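Local coordinates for nucleoporin NUP145N (PDB 5HB6), which probably serves as a structural and docking component of the nuclear pore complex, this chain being its autopeptidase S59 domain, at residues A3-S7 against F54-L60; A10-R14 against N49-L53; R21-F27 against P42-I48; E32-S36 against S88-S92; L105-I109 against E121-P125. The protein carries 1 engineered substitution. All blocks are in the same frame, centred on the assembly; numbering follows the deposited sequence. Where two conformers were deposited one is given.

Contact 1: residues A3-S7 against F54-L60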
# COMPACT_ATOMS: atom_id res chain seq x y z
N ALA A 3 -8.63 -5.68 -10.90
CA ALA A 3 -8.04 -6.92 -10.41
C ALA A 3 -6.94 -6.63 -9.40
O ALA A 3 -6.09 -5.76 -9.61
CB ALA A 3 -7.44 -7.68 -11.59
N TYR A 4 -6.96 -7.38 -8.30
CA TYR A 4 -5.83 -7.42 -7.38
C TYR A 4 -4.70 -8.26 -7.96
O TYR A 4 -4.93 -9.18 -8.75
CB TYR A 4 -6.24 -8.08 -6.08
CG TYR A 4 -6.97 -7.29 -5.03
CD1 TYR A 4 -6.26 -6.62 -4.03
CD2 TYR A 4 -8.37 -7.26 -4.96
CE1 TYR A 4 -6.90 -5.96 -3.02
CE2 TYR A 4 -9.02 -6.59 -3.94
CZ TYR A 4 -8.28 -5.96 -2.98
OH TYR A 4 -8.89 -5.27 -1.96
N TRP A 5 -3.48 -7.96 -7.52
CA TRP A 5 -2.31 -8.77 -7.87
C TRP A 5 -1.30 -8.66 -6.74
O TRP A 5 -1.37 -7.74 -5.91
CB TRP A 5 -1.71 -8.33 -9.21
CG TRP A 5 -1.45 -6.86 -9.26
CD1 TRP A 5 -2.31 -5.88 -9.70
CD2 TRP A 5 -0.28 -6.19 -8.81
NE1 TRP A 5 -1.73 -4.66 -9.56
CE2 TRP A 5 -0.47 -4.82 -9.04
CE3 TRP A 5 0.93 -6.63 -8.28
CZ2 TRP A 5 0.49 -3.86 -8.71
CZ3 TRP A 5 1.90 -5.68 -7.96
CH2 TRP A 5 1.67 -4.31 -8.17
N MET A 6 -0.35 -9.58 -6.72
CA MET A 6 0.80 -9.46 -5.82
C MET A 6 2.08 -9.80 -6.58
O MET A 6 2.06 -10.56 -7.55
CB MET A 6 0.65 -10.34 -4.56
CG MET A 6 0.74 -11.85 -4.79
SD MET A 6 0.52 -12.90 -3.35
CE MET A 6 -1.27 -12.89 -3.20
N SER A 7 3.18 -9.27 -6.08
CA SER A 7 4.51 -9.53 -6.63
C SER A 7 5.49 -9.63 -5.48
O SER A 7 5.48 -8.78 -4.60
CB SER A 7 4.91 -8.37 -7.54
OG SER A 7 6.16 -8.63 -8.15
N PHE A 54 -6.16 -10.97 -0.73
CA PHE A 54 -6.80 -9.83 -1.38
C PHE A 54 -8.18 -9.61 -0.78
O PHE A 54 -9.00 -10.53 -0.73
CB PHE A 54 -6.98 -10.12 -2.88
CG PHE A 54 -5.71 -10.39 -3.65
CD1 PHE A 54 -4.52 -9.69 -3.40
CD2 PHE A 54 -5.73 -11.33 -4.66
CE1 PHE A 54 -3.41 -9.97 -4.15
CE2 PHE A 54 -4.63 -11.57 -5.41
CZ PHE A 54 -3.46 -10.90 -5.15
N GLY A 55 -8.45 -8.37 -0.36
CA GLY A 55 -9.75 -8.05 0.17
C GLY A 55 -10.04 -8.58 1.55
O GLY A 55 -11.14 -8.35 2.07
N THR A 56 -9.07 -9.25 2.18
CA THR A 56 -9.24 -9.88 3.47
C THR A 56 -8.15 -9.39 4.42
O THR A 56 -8.45 -8.92 5.52
CB THR A 56 -9.17 -11.40 3.30
OG1 THR A 56 -10.28 -11.82 2.49
CG2 THR A 56 -9.24 -12.09 4.63
N ILE A 57 -6.89 -9.54 4.02
CA ILE A 57 -5.75 -8.99 4.75
C ILE A 57 -5.40 -7.59 4.25
O ILE A 57 -5.28 -6.65 5.04
CB ILE A 57 -4.54 -9.95 4.64
CG1 ILE A 57 -4.84 -11.30 5.32
CG2 ILE A 57 -3.31 -9.33 5.27
CD1 ILE A 57 -3.70 -12.32 5.25
N VAL A 58 -5.23 -7.45 2.94
CA VAL A 58 -4.93 -6.18 2.31
C VAL A 58 -6.15 -5.78 1.50
O VAL A 58 -6.55 -6.51 0.58
CB VAL A 58 -3.67 -6.26 1.43
CG1 VAL A 58 -3.39 -4.90 0.78
CG2 VAL A 58 -2.47 -6.76 2.24
N ILE A 59 -6.73 -4.63 1.82
CA ILE A 59 -7.93 -4.14 1.15
C ILE A 59 -7.56 -2.86 0.44
O ILE A 59 -7.12 -1.90 1.08
CB ILE A 59 -9.10 -3.89 2.12
CG1 ILE A 59 -9.49 -5.19 2.83
CG2 ILE A 59 -10.31 -3.41 1.36
CD1 ILE A 59 -8.76 -5.42 4.08
N LEU A 60 -7.77 -2.85 -0.87
CA LEU A 60 -7.50 -1.70 -1.72
C LEU A 60 -8.80 -1.28 -2.39
O LEU A 60 -9.33 -2.00 -3.22
CB LEU A 60 -6.43 -2.05 -2.75
CG LEU A 60 -5.04 -2.24 -2.15
CD1 LEU A 60 -4.07 -2.82 -3.14
CD2 LEU A 60 -4.49 -0.91 -1.66

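Contact 2: residues A10-R14 against N49-L53. With SO4 (sulfate ion), chain D.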
# COMPACT_ATOMS: atom_id res chain seq x y z
N ALA A 10 1.79 -15.28 -5.84
CA ALA A 10 1.53 -16.36 -4.89
C ALA A 10 2.25 -17.64 -5.30
O ALA A 10 2.84 -18.33 -4.45
CB ALA A 10 0.03 -16.59 -4.77
N ASP A 11 2.26 -17.95 -6.60
CA ASP A 11 2.97 -19.15 -7.07
C ASP A 11 4.48 -19.04 -6.87
O ASP A 11 5.13 -20.02 -6.49
CB ASP A 11 2.64 -19.42 -8.54
CG ASP A 11 1.26 -20.05 -8.74
OD1 ASP A 11 0.67 -20.59 -7.77
OD2 ASP A 11 0.76 -20.03 -9.89
N ASP A 12 5.06 -17.85 -7.11
CA ASP A 12 6.47 -17.62 -6.84
C ASP A 12 6.77 -17.88 -5.37
O ASP A 12 7.79 -18.48 -5.02
CB ASP A 12 6.85 -16.14 -7.08
CG ASP A 12 6.88 -15.70 -8.57
OD1 ASP A 12 7.04 -16.56 -9.48
OD2 ASP A 12 6.80 -14.42 -8.78
N ILE A 13 5.91 -17.39 -4.48
CA ILE A 13 6.17 -17.49 -3.05
C ILE A 13 6.02 -18.94 -2.59
O ILE A 13 6.82 -19.44 -1.78
CB ILE A 13 5.23 -16.54 -2.29
CG1 ILE A 13 5.55 -15.09 -2.66
CG2 ILE A 13 5.36 -16.74 -0.79
CD1 ILE A 13 4.44 -14.12 -2.32
N ARG A 14 5.04 -19.65 -3.13
CA ARG A 14 4.87 -21.05 -2.78
C ARG A 14 6.07 -21.89 -3.20
O ARG A 14 6.37 -22.93 -2.59
CB ARG A 14 3.59 -21.57 -3.44
CG ARG A 14 2.33 -21.10 -2.74
CD ARG A 14 1.09 -21.29 -3.59
NE ARG A 14 -0.06 -20.69 -2.93
CZ ARG A 14 -1.07 -20.10 -3.55
NH1 ARG A 14 -1.10 -20.02 -4.87
NH2 ARG A 14 -2.06 -19.59 -2.84
N ASN A 49 -2.11 -16.86 4.52
CA ASN A 49 -2.86 -17.60 3.50
C ASN A 49 -2.92 -16.77 2.24
O ASN A 49 -3.73 -15.84 2.12
CB ASN A 49 -4.26 -17.91 4.01
CG ASN A 49 -5.09 -18.73 3.02
OD1 ASN A 49 -4.64 -19.04 1.91
ND2 ASN A 49 -6.31 -19.08 3.42
N LEU A 50 -2.07 -17.10 1.27
CA LEU A 50 -1.98 -16.31 0.05
C LEU A 50 -3.22 -16.42 -0.80
O LEU A 50 -3.42 -15.59 -1.69
CB LEU A 50 -0.75 -16.74 -0.76
CG LEU A 50 0.60 -16.57 -0.08
CD1 LEU A 50 1.64 -17.34 -0.87
CD2 LEU A 50 0.95 -15.11 -0.01
N ASP A 51 -4.06 -17.43 -0.57
CA ASP A 51 -5.32 -17.56 -1.28
C ASP A 51 -6.44 -16.76 -0.65
O ASP A 51 -7.55 -16.71 -1.20
CB ASP A 51 -5.73 -19.03 -1.37
CG ASP A 51 -5.07 -19.76 -2.52
OD1 ASP A 51 -4.85 -19.13 -3.59
OD2 ASP A 51 -4.75 -20.95 -2.36
N ASP A 52 -6.20 -16.14 0.50
CA ASP A 52 -7.21 -15.33 1.16
C ASP A 52 -6.53 -14.09 1.71
O ASP A 52 -6.61 -13.77 2.90
CB ASP A 52 -7.94 -16.11 2.24
CG ASP A 52 -9.20 -15.40 2.70
OD1 ASP A 52 -9.73 -14.59 1.91
OD2 ASP A 52 -9.65 -15.65 3.84
N LEU A 53 -5.84 -13.39 0.82
CA LEU A 53 -5.13 -12.16 1.12
C LEU A 53 -5.87 -10.95 0.56
O LEU A 53 -6.19 -10.01 1.31
CB LEU A 53 -3.72 -12.24 0.53
CG LEU A 53 -2.68 -11.23 1.01
CD1 LEU A 53 -1.28 -11.83 0.91
CD2 LEU A 53 -2.77 -9.96 0.20
S SO4 D . -0.81 -20.64 0.79
O1 SO4 D . -0.42 -19.49 1.62
O2 SO4 D . 0.38 -21.18 0.14
O3 SO4 D . -1.82 -20.22 -0.17
O4 SO4 D . -1.39 -21.67 1.64

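Contact 3: residues R21-F27 against P42-I48. With SO4 (sulfate ion), chain D.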
# COMPACT_ATOMS: atom_id res chain seq x y z
N ARG A 21 10.74 -17.93 2.30
CA ARG A 21 9.37 -17.45 2.51
C ARG A 21 9.24 -16.64 3.80
O ARG A 21 8.28 -15.88 3.93
CB ARG A 21 8.38 -18.62 2.47
CG ARG A 21 6.92 -18.19 2.56
CD ARG A 21 5.91 -19.25 2.12
NE ARG A 21 4.55 -18.79 2.40
CZ ARG A 21 3.43 -19.34 1.93
NH1 ARG A 21 3.49 -20.38 1.11
NH2 ARG A 21 2.26 -18.83 2.27
N GLN A 22 10.19 -16.77 4.72
CA GLN A 22 10.21 -15.97 5.94
C GLN A 22 10.79 -14.58 5.73
O GLN A 22 10.75 -13.77 6.66
CB GLN A 22 10.99 -16.70 7.04
CG GLN A 22 10.23 -17.90 7.58
CD GLN A 22 10.93 -18.62 8.70
OE1 GLN A 22 11.97 -18.18 9.19
NE2 GLN A 22 10.36 -19.74 9.12
N ARG A 23 11.31 -14.28 4.55
CA ARG A 23 11.97 -13.00 4.30
C ARG A 23 11.79 -12.61 2.83
O ARG A 23 12.74 -12.47 2.07
CB ARG A 23 13.44 -13.09 4.68
CG ARG A 23 14.14 -14.26 4.04
CD ARG A 23 15.63 -14.33 4.37
NE ARG A 23 16.15 -15.69 4.21
CZ ARG A 23 16.44 -16.27 3.05
NH1 ARG A 23 16.28 -15.63 1.90
NH2 ARG A 23 16.91 -17.52 3.03
N VAL A 24 10.54 -12.44 2.41
CA VAL A 24 10.23 -12.08 1.03
C VAL A 24 10.54 -10.60 0.85
O VAL A 24 9.97 -9.75 1.56
CB VAL A 24 8.76 -12.38 0.69
CG1 VAL A 24 8.46 -11.95 -0.73
CG2 VAL A 24 8.48 -13.86 0.92
N VAL A 25 11.40 -10.28 -0.11
CA VAL A 25 11.84 -8.92 -0.40
C VAL A 25 11.03 -8.38 -1.57
O VAL A 25 10.76 -9.10 -2.54
CB VAL A 25 13.35 -8.92 -0.73
CG1 VAL A 25 13.82 -7.55 -1.19
CG2 VAL A 25 14.15 -9.38 0.48
N GLY A 26 10.65 -7.11 -1.48
CA GLY A 26 9.94 -6.47 -2.56
C GLY A 26 8.48 -6.84 -2.65
O GLY A 26 7.88 -6.68 -3.72
N PHE A 27 7.89 -7.35 -1.57
CA PHE A 27 6.51 -7.80 -1.63
C PHE A 27 5.60 -6.61 -1.87
O PHE A 27 5.67 -5.61 -1.15
CB PHE A 27 6.12 -8.55 -0.35
CG PHE A 27 4.78 -9.21 -0.44
CD1 PHE A 27 4.49 -10.12 -1.45
CD2 PHE A 27 3.78 -8.91 0.48
CE1 PHE A 27 3.26 -10.71 -1.52
CE2 PHE A 27 2.55 -9.54 0.41
CZ PHE A 27 2.29 -10.41 -0.60
N PRO A 42 11.91 -6.95 4.36
CA PRO A 42 11.50 -8.33 4.08
C PRO A 42 10.35 -8.70 4.99
O PRO A 42 10.31 -8.30 6.15
CB PRO A 42 12.75 -9.16 4.40
CG PRO A 42 13.87 -8.20 4.34
CD PRO A 42 13.30 -6.88 4.83
N VAL A 43 9.39 -9.45 4.44
CA VAL A 43 8.21 -9.86 5.20
C VAL A 43 8.15 -11.37 5.31
O VAL A 43 8.50 -12.11 4.38
CB VAL A 43 6.90 -9.30 4.61
CG1 VAL A 43 6.82 -7.78 4.82
CG2 VAL A 43 6.75 -9.65 3.16
N ASP A 44 7.66 -11.83 6.45
CA ASP A 44 7.52 -13.26 6.72
C ASP A 44 6.12 -13.68 6.26
O ASP A 44 5.13 -13.30 6.88
CB ASP A 44 7.71 -13.52 8.21
CG ASP A 44 7.65 -15.01 8.57
OD1 ASP A 44 7.34 -15.85 7.69
OD2 ASP A 44 7.91 -15.31 9.75
N LEU A 45 6.05 -14.40 5.15
CA LEU A 45 4.79 -14.88 4.61
C LEU A 45 4.57 -16.35 4.88
O LEU A 45 3.66 -16.95 4.31
CB LEU A 45 4.70 -14.60 3.11
CG LEU A 45 4.92 -13.16 2.65
CD1 LEU A 45 4.74 -13.03 1.15
CD2 LEU A 45 3.97 -12.22 3.37
N SER A 46 5.38 -16.95 5.76
CA SER A 46 5.30 -18.39 5.99
C SER A 46 3.97 -18.81 6.59
O SER A 46 3.56 -19.96 6.42
CB SER A 46 6.47 -18.85 6.88
OG SER A 46 6.41 -18.27 8.17
N ASN A 47 3.29 -17.91 7.30
CA ASN A 47 2.02 -18.23 7.96
C ASN A 47 0.89 -17.29 7.55
O ASN A 47 -0.01 -17.01 8.33
CB ASN A 47 2.21 -18.29 9.47
CG ASN A 47 2.93 -19.55 9.92
OD1 ASN A 47 4.05 -19.50 10.42
ND2 ASN A 47 2.29 -20.70 9.71
N ILE A 48 0.92 -16.83 6.30
CA ILE A 48 -0.15 -16.05 5.70
C ILE A 48 -0.78 -16.87 4.59
O ILE A 48 -0.07 -17.52 3.81
CB ILE A 48 0.39 -14.71 5.18
CG1 ILE A 48 0.75 -13.82 6.37
CG2 ILE A 48 -0.61 -14.02 4.28
CD1 ILE A 48 1.56 -12.60 6.03
S SO4 D . -0.81 -20.64 0.79
O1 SO4 D . -0.42 -19.49 1.62
O2 SO4 D . 0.38 -21.18 0.14
O3 SO4 D . -1.82 -20.22 -0.17
O4 SO4 D . -1.39 -21.67 1.64

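Contact 4: residues E32-S36 against S88-S92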
# COMPACT_ATOMS: atom_id res chain seq x y z
N GLU A 32 -5.65 -2.88 -9.76
CA GLU A 32 -5.89 -2.02 -10.90
C GLU A 32 -6.90 -0.94 -10.54
O GLU A 32 -7.89 -1.19 -9.85
CB GLU A 32 -6.46 -2.85 -12.05
CG GLU A 32 -5.55 -3.94 -12.54
CD GLU A 32 -6.21 -4.84 -13.57
OE1 GLU A 32 -5.46 -5.50 -14.33
OE2 GLU A 32 -7.46 -4.91 -13.63
N ASN A 33 -6.61 0.28 -10.99
CA ASN A 33 -7.47 1.43 -10.79
C ASN A 33 -7.49 1.92 -9.36
O ASN A 33 -8.30 2.78 -9.01
CB ASN A 33 -8.89 1.18 -11.33
CG ASN A 33 -8.88 0.78 -12.76
OD1 ASN A 33 -8.33 1.50 -13.60
ND2 ASN A 33 -9.38 -0.40 -13.04
N VAL A 34 -6.60 1.41 -8.51
CA VAL A 34 -6.53 1.86 -7.12
C VAL A 34 -5.11 2.30 -6.76
O VAL A 34 -4.89 3.43 -6.34
CB VAL A 34 -7.05 0.81 -6.12
CG1 VAL A 34 -6.86 1.31 -4.67
CG2 VAL A 34 -8.50 0.46 -6.42
N GLY A 35 -4.15 1.38 -6.87
CA GLY A 35 -2.79 1.69 -6.46
C GLY A 35 -2.14 0.47 -5.87
O GLY A 35 -2.47 -0.67 -6.24
N SER A 36 -1.18 0.70 -4.96
CA SER A 36 -0.33 -0.38 -4.49
C SER A 36 0.21 -0.09 -3.11
O SER A 36 0.32 1.06 -2.68
CB SER A 36 0.84 -0.64 -5.46
OG SER A 36 1.62 0.54 -5.57
N SER A 88 0.84 3.92 -2.73
CA SER A 88 0.65 4.82 -3.87
C SER A 88 -0.81 4.72 -4.27
O SER A 88 -1.27 3.63 -4.59
CB SER A 88 1.57 4.41 -5.03
OG SER A 88 2.93 4.41 -4.62
N LEU A 89 -1.50 5.85 -4.25
CA LEU A 89 -2.94 5.88 -4.47
C LEU A 89 -3.32 6.80 -5.62
O LEU A 89 -3.06 8.01 -5.59
CB LEU A 89 -3.69 6.33 -3.23
CG LEU A 89 -3.62 5.37 -2.06
CD1 LEU A 89 -4.19 5.98 -0.80
CD2 LEU A 89 -4.31 4.06 -2.35
N GLU A 90 -3.97 6.22 -6.63
CA GLU A 90 -4.61 6.97 -7.69
C GLU A 90 -5.75 7.83 -7.15
O GLU A 90 -6.21 7.68 -6.01
CB GLU A 90 -5.17 6.03 -8.77
CG GLU A 90 -4.08 5.22 -9.46
CD GLU A 90 -4.60 4.30 -10.55
OE1 GLU A 90 -5.71 4.54 -11.05
OE2 GLU A 90 -3.89 3.34 -10.88
N HIS A 91 -6.18 8.79 -7.97
CA HIS A 91 -7.39 9.57 -7.71
C HIS A 91 -7.23 10.54 -6.55
O HIS A 91 -8.19 10.87 -5.86
CB HIS A 91 -8.63 8.68 -7.50
CG HIS A 91 -8.67 7.50 -8.40
ND1 HIS A 91 -8.68 7.60 -9.77
CD2 HIS A 91 -8.64 6.18 -8.12
CE1 HIS A 91 -8.66 6.40 -10.30
NE2 HIS A 91 -8.65 5.51 -9.33
N SER A 92 -6.00 10.99 -6.31
CA SER A 92 -5.67 11.85 -5.19
C SER A 92 -5.58 13.32 -5.57
O SER A 92 -4.89 14.10 -4.91
CB SER A 92 -4.38 11.37 -4.53
OG SER A 92 -4.54 10.04 -4.04
O HOH W 1 -4.36 1.19 -12.30
O HOH W 2 -7.29 4.07 -13.23
O HOH W 3 -6.85 5.13 -5.24
O HOH W 4 3.34 1.74 -3.67

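Contact 5: residues L105-I109 against E121-P125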
# COMPACT_ATOMS: atom_id res chain seq x y z
N LEU A 105 -3.06 24.10 -6.86
CA LEU A 105 -2.40 22.82 -6.98
C LEU A 105 -1.14 22.78 -6.12
O LEU A 105 -0.84 21.77 -5.48
CB LEU A 105 -2.08 22.54 -8.44
CG LEU A 105 -1.29 21.26 -8.68
CD1 LEU A 105 -2.00 20.03 -8.12
CD2 LEU A 105 -1.09 21.12 -10.17
N GLU A 106 -0.42 23.90 -6.05
CA GLU A 106 0.73 23.98 -5.15
C GLU A 106 0.30 23.78 -3.70
O GLU A 106 0.96 23.05 -2.96
CB GLU A 106 1.44 25.32 -5.31
CG GLU A 106 2.05 25.55 -6.69
CD GLU A 106 2.73 26.92 -6.81
OE1 GLU A 106 2.63 27.73 -5.86
OE2 GLU A 106 3.38 27.18 -7.85
N ARG A 107 -0.80 24.41 -3.27
CA ARG A 107 -1.23 24.27 -1.88
C ARG A 107 -1.73 22.86 -1.60
O ARG A 107 -1.58 22.35 -0.49
CB ARG A 107 -2.32 25.29 -1.53
CG ARG A 107 -2.94 25.04 -0.15
CD ARG A 107 -3.23 26.30 0.63
NE ARG A 107 -3.64 25.97 2.00
CZ ARG A 107 -2.81 25.88 3.04
NH1 ARG A 107 -3.30 25.58 4.24
NH2 ARG A 107 -1.51 26.10 2.90
N HIS A 108 -2.37 22.24 -2.59
CA HIS A 108 -2.80 20.84 -2.47
C HIS A 108 -1.62 19.95 -2.13
O HIS A 108 -1.67 19.12 -1.21
CB HIS A 108 -3.41 20.39 -3.79
CG HIS A 108 -3.69 18.92 -3.88
ND1 HIS A 108 -4.64 18.30 -3.09
CD2 HIS A 108 -3.18 17.97 -4.68
CE1 HIS A 108 -4.68 17.02 -3.40
NE2 HIS A 108 -3.80 16.78 -4.36
N ILE A 109 -0.52 20.14 -2.86
CA ILE A 109 0.67 19.34 -2.60
C ILE A 109 1.19 19.59 -1.20
O ILE A 109 1.56 18.66 -0.48
CB ILE A 109 1.74 19.61 -3.68
CG1 ILE A 109 1.27 19.01 -5.01
CG2 ILE A 109 3.08 18.98 -3.29
CD1 ILE A 109 1.97 19.60 -6.20
N GLU A 121 5.95 11.05 -0.09
CA GLU A 121 6.95 10.64 -1.06
C GLU A 121 6.83 11.43 -2.35
O GLU A 121 7.80 12.01 -2.82
CB GLU A 121 6.82 9.14 -1.33
CG GLU A 121 7.14 8.31 -0.10
CD GLU A 121 8.58 7.86 -0.01
OE1 GLU A 121 9.37 8.15 -0.94
OE2 GLU A 121 8.93 7.23 1.01
N SER A 122 5.62 11.53 -2.89
CA SER A 122 5.46 12.26 -4.13
C SER A 122 3.98 12.50 -4.42
O SER A 122 3.10 11.82 -3.89
CB SER A 122 6.06 11.49 -5.30
OG SER A 122 5.40 10.25 -5.45
N TYR A 123 3.75 13.45 -5.31
CA TYR A 123 2.46 13.64 -5.95
C TYR A 123 2.72 13.95 -7.42
O TYR A 123 3.52 14.84 -7.73
CB TYR A 123 1.66 14.78 -5.31
CG TYR A 123 0.37 14.99 -6.05
CD1 TYR A 123 -0.66 14.10 -5.90
CD2 TYR A 123 0.20 16.06 -6.90
CE1 TYR A 123 -1.85 14.25 -6.62
CE2 TYR A 123 -0.99 16.23 -7.61
CZ TYR A 123 -2.01 15.33 -7.46
OH TYR A 123 -3.20 15.41 -8.15
N ASP A 124 2.09 13.20 -8.31
CA ASP A 124 2.28 13.39 -9.74
C ASP A 124 1.06 14.14 -10.26
O ASP A 124 -0.03 13.57 -10.31
CB ASP A 124 2.40 12.03 -10.44
CG ASP A 124 2.66 12.16 -11.93
OD1 ASP A 124 2.13 13.11 -12.56
OD2 ASP A 124 3.39 11.30 -12.47
N PRO A 125 1.19 15.41 -10.66
CA PRO A 125 0.01 16.18 -11.05
C PRO A 125 -0.67 15.68 -12.31
O PRO A 125 -1.87 15.94 -12.49
CB PRO A 125 0.55 17.60 -11.28
CG PRO A 125 1.87 17.63 -10.59
CD PRO A 125 2.41 16.23 -10.60

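Contact 1: residues A3-S7 against F54-L60
The rings of Tyr4 and Phe54 lie nearly parallel, their planes 18° apart, but are displaced so that little of one ring covers the other. Their centroids are 5.1 Å apart. One face of each ring is covered by the CB of the other residue. Tyr4 CB sits 3.5 Å from the Phe54 ring centroid, and Phe54 CB sits 3.7 Å from the Tyr4 ring centroid. These are two reciprocal CH-pi contacts, made as the side chains run past each other in opposite directions. Met6 CE reaches Phe54 CZ obliquely at 3.5 Å, brought there by a bend in its chain at chi3 (79°).

Tyr4 runs on beyond Phe54 to strand 58-61. Its OH accepts an almost straight bond from Leu60 N at 2.9 Å, with an N-H...O angle of 175°. Leu60 CB packs on Tyr4 CE1 at 3.9 Å. The phenol also lies against the loop in which Gly55 N bonds to Val58 O. A valine in place of Tyr4 would probably leave Leu60 N without this acceptor and open a gap beside Phe54 CB and Leu60 CB.

Strand 4-7 is an outermost strand of the six-stranded antiparallel sheet and pairs with strand 28-31. Phe54 and Val58 pack on Val29 of that neighbour, and Tyr4 packs on Arg31. Strand 58-61 pairs with strand 64-67 in a separate two-stranded sheet, so the contact joins the two sheets.

Contact 2: residues A10-R14 against N49-L53
Leu50 and Arg14 bury the most surface here, and they meet where Arg14 NH2 passes Leu50 CB at 3.8 Å. Leu50 points at the helix. Its CD1 touches Ile13 CG2 at 3.8 Å, the two side chains meeting at a slant. Its CB faces Ala10 CB at 4.1 Å. The backbone of Leu50 has a polar task as well: its N donates to sulfate O1 at 2.9 Å, almost perfectly straight at 178°.

Arg14 stretches out from CG to NE and brings its guanidinium to the same ion. NE donates to sulfate O2 at 3.1 Å and NH2 to sulfate O3 at 2.8 Å, both from the edge of the group. NH2 also forms a salt bridge with Asp51 OD1 at 2.9 Å, although the hydrogen bond in it is weak. The guanidinium and carboxylate planes are 46° apart, so the pairing is not a flat two-pronged one. A longer, weak salt bridge to Asp11 holds NH1. Asp51 is placed by an Asx turn, in which its N donates to Asn49 OD1.

The sulfate probably comes from the crystallisation liquor. Arg21 binds it too, completing what is probably an anion-binding site, and lies against Ile13, Arg14 and Leu50. Helix 10-14 follows strand 4-7, and residues 49-53 belong to the long connection from strand 35-39 to strand 58-61. The contact ties that connection to the helix.

Contact 3: residues R21-F27 against P42-I48
Arg21 holds the carbonyl oxygen of Leu45 with the NE and NH2 side of its guanidinium. NE donates to Leu45 O at 2.8 Å and NH2 to the same oxygen at 3.1 Å. Both nitrogens come from one face of the carbonyl plane, and the oxygen lies close to the guanidinium plane. This double hold fixes the rotation of the group. NH2 is then directed at the sulfate, donating to its O1 at 2.8 Å; the bond from NH1 to O2 is weak. With CG trans to the backbone N (chi1 -175°) and an extended chain, Arg21 runs alongside Ser46 to get there.

The backbones add their own bonds. Leu45 N donates to Arg21 O at 2.9 Å. Val24 and Val43 form a single antiparallel, hydrogen-bonded pair, with Val24 N giving to Val43 O and Val43 N to Val24 O. Nearby, Leu45 CD1 stands over the centre of the Phe27 ring, 3.8 Å from its centroid, in a CH-pi contact. The same methyl also touches Val24 CG2 at 3.8 Å.

Further out, an Asx turn shapes the loop after Asp44. Asp44 OD1 accepts from both Ser46 N and Ser46 OG, which helps set the course of the chain at Leu45.

The two segments extend the hairpin of strands 28-31 and 35-39 past its open end, where Phe27 pairs with Phe39. Ile13 of helix 10-14 packs on Phe27, Leu45 and Arg21.

Contact 4: residues E32-S36 against S88-S92
Ser36 and Ser88 satisfy each other's backbones. Ser36 N donates to Ser88 O at 3.0 Å and Ser88 N to Ser36 O at 2.9 Å, both in the carbonyl planes. One water links their hydroxyls. Next along, Glu90 N donates to Val34 O at 3.0 Å, and a second water donates to both Val34 O and Glu90 O. His91 NE2 gives to Asn33 O at 2.8 Å. The oxygen lies in the ring plane, but the donor stands 40° above the carbonyl plane. Glu90 CB covers one face of the imidazole.

The Glu90 carboxylate works through water. One water donates to OE2 at 2.6 Å and accepts from Asn33 N. Another donates to OE1 at 2.7 Å and to Asn33 OD1. Asn33 ND2 is bonded to Ser1 O. An alanine in place of Glu90 would probably leave these two waters without their carboxylate and Asn33 more loosely held.

Gly35 CA comes 3.1 Å from Ser88 O, where a CB would clash. Val34 and Gly35 together face Arg31, which makes a classic beta bulge in the pairing with strand 28-31. The contact itself is antiparallel pairing of strands 35-39 and 85-89 in the middle of the six-stranded sheet.

Contact 5: residues L105-I109 against E121-P125
His108 and Tyr123 both set CG trans to the backbone N, with chi1 at 171° and 177°, which turns each ring toward the other element. They meet as a T-shaped pair. The edge of the imidazole points at the face of the phenol, with the planes at 81° and the centroids 5.0 Å apart. His108 NE2 is the leading atom, 3.9 Å from Tyr123 CZ and off the ring centre. That nitrogen is also hydrogen-bonded to Ser92 O, which probably fixes how the imidazole is turned.

Two aliphatic side chains from successive turns of the helix come at the phenol obliquely. Ile109 CG1 packs on Tyr123 CD2 at 3.7 Å, and Leu105 CD1 lies 4.0 Å from Tyr123 CE2. Leu105 forks: its other methyl, CD2, rests on Pro125 CB at 4.0 Å. The contact between the segments is thus one of rings and aliphatic carbons. It lies near the surface, and Pro94 packs on Leu105, His108 and Tyr123. A second sulfate, probably from the crystallisation liquor, is about 4 Å from the His108 side chain.

The local helix and strand axes run 10.4 Å apart, near antiparallel. A short connection joins helix 102-113 to strand 119-124, an outermost strand of the large sheet, bulged where Glu121 and Ser122 face Ala131. This is helix-on-strand packing of two elements consecutive in the chain, with Tyr123 burying the most surface.

How the contacts relate
Contacts 2 and 3 lie at one end of the domain, and contact 1 adjoins both. Contacts 2 and 3 have centres 10 Å apart and share one sulfate, held by Arg14, Leu50 and Arg21. Ile13 CD1 reaches Leu45 CD1 at 3.7 Å between them. The centres of contacts 1 and 2 are 11 Å apart, and Met6 CE packs on Leu50 O. Along the chain, contact 3 is nested within contact 2, and contact 2 within contact 1. Contact 4 joins contact 1 through Ala3 O and Glu32 N, 2.9 Å apart. It joins contact 5 through Ser92 O and His108 NE2, also 2.9 Å apart. Contact 5 is remote from the shared sulfate, its centre being 35 Å from that of contact 2.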